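Long-range contact in Ycf48-like protein (Thermosynechococcus elongatus, PDB 2XBG), which probably helps photosystem II assemble at an early stage and takes part in replacing photodamaged D1, whose C-terminal extension it contacts: residues Leu22-Trp27 with Arg317-Leu322. Numbering follows the deposited sequence.
Sequences LDYNPW and RYVTDL
Tyr-24 OH donates a 2.7 Å hydrogen bond to the backbone O of Val-319, arriving from above the carbonyl plane. Val-319 N donates a second bond, of 2.7 Å, to Pro-26 O, so the amide and the carbonyl of Val-319 both hold the 22-27 segment. The Tyr-24 phenol reaches across to the 317-322 segment, a chi1 of 162° swinging the ring away from its own backbone N, and lies between two neighbours. Pro-26 N sits over one face, while Asp-321 lays CB over the other, 3.7 Å from the ring centroid, in a CH-pi contact. The Asp-321 carboxylate follows CB across that face, nearly parallel to the ring at 17°, and its OD1 is hydrogen-bonded to Thr-323. Deeper in, Tyr-318 is shared by two residues. Pro-26 CB lies over one face of its ring and CG meets the rim, both 3.4 Å from CE1, whereas the ring's CD1 edge points at the face of the Trp-27 indole. That T-shaped pair has centroids 5.3 Å apart and planes at 86°. Tyr-318 CB also rests off-centre over the same six-membered ring, and Trp-264 packs edge-to-face with the indole. Within 22-27, Asn-25 OD1 accepts from Trp-27 N, an Asx turn, and ND2 donates to Trp-27 O. Trp-27 and Tyr-318 form an antiparallel non-hydrogen-bonded pair, from which the two chains run on toward the termini. Here strand 27-31, from the N-terminal end, becomes the outermost strand beside C-terminal strand 314-318, the "Velcro" closure that completes the ring of a seven-bladed beta-propeller.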
loop_
_atom_site.group_PDB
_atom_site.type_symbol
_atom_site.label_atom_id
_atom_site.label_comp_id
_atom_site.label_asym_id
_atom_site.label_seq_id
_atom_site.Cartn_x
_atom_site.Cartn_y
_atom_site.Cartn_z
ATOM N N LEU A 22 -8.418 19.134 -2.189
ATOM C CA LEU A 22 -8.338 18.603 -3.519
ATOM C C LEU A 22 -9.572 17.755 -3.754
ATOM O O LEU A 22 -9.996 16.948 -2.925
ATOM C CB LEU A 22 -7.014 17.837 -3.629
ATOM C CG LEU A 22 -6.628 17.466 -5.057
ATOM C CD1 LEU A 22 -6.601 18.644 -6.057
ATOM C CD2 LEU A 22 -5.286 16.762 -4.918
ATOM N N ASP A 23 -10.062 17.925 -4.972
ATOM C CA ASP A 23 -11.199 17.219 -5.510
ATOM C C ASP A 23 -11.069 15.661 -5.532
ATOM O O ASP A 23 -11.750 14.864 -4.881
ATOM C CB ASP A 23 -11.581 17.986 -6.818
ATOM C CG ASP A 23 -10.457 18.211 -7.869
ATOM O OD1 ASP A 23 -9.269 17.912 -7.730
ATOM O OD2 ASP A 23 -10.790 18.560 -9.022
ATOM N N TYR A 24 -10.076 15.149 -6.232
ATOM C CA TYR A 24 -9.922 13.709 -6.379
ATOM C C TYR A 24 -8.499 13.505 -5.869
ATOM O O TYR A 24 -7.567 14.174 -6.308
ATOM C CB TYR A 24 -9.969 13.409 -7.887
ATOM C CG TYR A 24 -9.413 12.049 -8.238
ATOM C CD1 TYR A 24 -10.009 10.883 -7.785
ATOM C CD2 TYR A 24 -8.289 11.944 -9.025
ATOM C CE1 TYR A 24 -9.547 9.661 -8.134
ATOM C CE2 TYR A 24 -7.752 10.713 -9.300
ATOM C CZ TYR A 24 -8.393 9.573 -8.874
ATOM O OH TYR A 24 -7.874 8.342 -9.155
ATOM N N ASN A 25 -8.306 12.439 -5.093
ATOM C CA ASN A 25 -6.967 12.008 -4.685
ATOM C C ASN A 25 -6.509 10.906 -5.612
ATOM O O ASN A 25 -7.045 9.802 -5.584
ATOM C CB ASN A 25 -6.971 11.479 -3.254
ATOM C CG ASN A 25 -5.711 10.728 -2.944
ATOM O OD1 ASN A 25 -4.607 11.181 -3.307
ATOM N ND2 ASN A 25 -5.851 9.549 -2.390
ATOM N N PRO A 26 -5.410 11.132 -6.354
ATOM C CA PRO A 26 -4.930 10.101 -7.268
ATOM C C PRO A 26 -3.951 9.125 -6.620
ATOM O O PRO A 26 -3.499 8.215 -7.311
ATOM C CB PRO A 26 -4.247 10.892 -8.371
ATOM C CG PRO A 26 -3.671 12.094 -7.649
ATOM C CD PRO A 26 -4.695 12.417 -6.562
ATOM N N TRP A 27 -3.573 9.346 -5.373
ATOM C CA TRP A 27 -2.453 8.608 -4.791
ATOM C C TRP A 27 -2.939 7.434 -3.925
ATOM O O TRP A 27 -3.619 7.620 -2.924
ATOM C CB TRP A 27 -1.592 9.542 -3.951
ATOM C CG TRP A 27 -0.966 10.622 -4.784
ATOM C CD1 TRP A 27 -1.308 11.951 -4.798
ATOM C CD2 TRP A 27 0.128 10.481 -5.695
ATOM N NE1 TRP A 27 -0.492 12.622 -5.671
ATOM C CE2 TRP A 27 0.433 11.757 -6.193
ATOM C CE3 TRP A 27 0.955 9.418 -6.054
ATOM C CZ2 TRP A 27 1.452 12.000 -7.110
ATOM C CZ3 TRP A 27 1.949 9.654 -6.930
ATOM C CH2 TRP A 27 2.239 10.933 -7.424
ATOM N N ARG A 317 1.572 5.641 -5.262
ATOM C CA ARG A 317 1.464 5.348 -6.668
ATOM C C ARG A 317 0.300 6.157 -7.245
ATOM O O ARG A 317 -0.805 6.198 -6.676
ATOM C CB ARG A 317 1.274 3.860 -6.922
ATOM C CG ARG A 317 1.208 3.560 -8.384
ATOM C CD ARG A 317 1.114 2.100 -8.686
ATOM N NE ARG A 317 -0.154 1.571 -8.311
ATOM C CZ ARG A 317 -1.223 1.578 -9.102
ATOM N NH1 ARG A 317 -1.191 1.921 -10.374
ATOM N NH2 ARG A 317 -2.309 1.085 -8.573
ATOM N N TYR A 318 0.513 6.761 -8.412
ATOM C CA TYR A 318 -0.492 7.605 -9.061
ATOM C C TYR A 318 -1.479 6.709 -9.804
ATOM O O TYR A 318 -1.104 5.859 -10.606
ATOM C CB TYR A 318 0.220 8.575 -10.014
ATOM C CG TYR A 318 -0.702 9.623 -10.582
ATOM C CD1 TYR A 318 -0.838 10.852 -9.963
ATOM C CD2 TYR A 318 -1.464 9.377 -11.701
ATOM C CE1 TYR A 318 -1.742 11.803 -10.433
ATOM C CE2 TYR A 318 -2.357 10.336 -12.191
ATOM C CZ TYR A 318 -2.497 11.545 -11.542
ATOM O OH TYR A 318 -3.425 12.452 -12.040
ATOM N N VAL A 319 -2.757 6.954 -9.537
ATOM C CA VAL A 319 -3.954 6.333 -10.116
ATOM C C VAL A 319 -4.779 7.368 -10.884
ATOM O O VAL A 319 -5.426 8.270 -10.304
ATOM C CB VAL A 319 -4.856 5.673 -9.024
ATOM C CG1 VAL A 319 -6.080 4.992 -9.612
ATOM C CG2 VAL A 319 -3.978 4.691 -8.227
ATOM N N THR A 320 -4.729 7.286 -12.199
ATOM C CA THR A 320 -5.552 8.168 -13.050
ATOM C C THR A 320 -7.035 7.950 -12.744
ATOM O O THR A 320 -7.469 6.823 -12.489
ATOM C CB THR A 320 -5.290 7.909 -14.558
ATOM O OG1 THR A 320 -3.898 8.085 -14.816
ATOM C CG2 THR A 320 -6.184 8.775 -15.443
ATOM N N ASP A 321 -7.823 9.036 -12.729
ATOM C CA ASP A 321 -9.264 8.930 -12.434
ATOM C C ASP A 321 -9.994 8.405 -13.651
ATOM O O ASP A 321 -10.184 9.129 -14.645
ATOM C CB ASP A 321 -9.862 10.282 -12.060
ATOM C CG ASP A 321 -11.271 10.177 -11.520
ATOM O OD1 ASP A 321 -11.873 9.085 -11.507
ATOM O OD2 ASP A 321 -11.786 11.204 -11.044
ATOM N N LEU A 322 -10.387 7.133 -13.595
ATOM C CA LEU A 322 -11.157 6.568 -14.705
ATOM C C LEU A 322 -12.579 6.235 -14.285
ATOM O O LEU A 322 -13.250 5.464 -14.978
ATOM C CB LEU A 322 -10.465 5.312 -15.236
ATOM C CG LEU A 322 -9.077 5.598 -15.830
ATOM C CD1 LEU A 322 -8.404 4.257 -16.209
ATOM C CD2 LEU A 322 -9.099 6.571 -17.015
#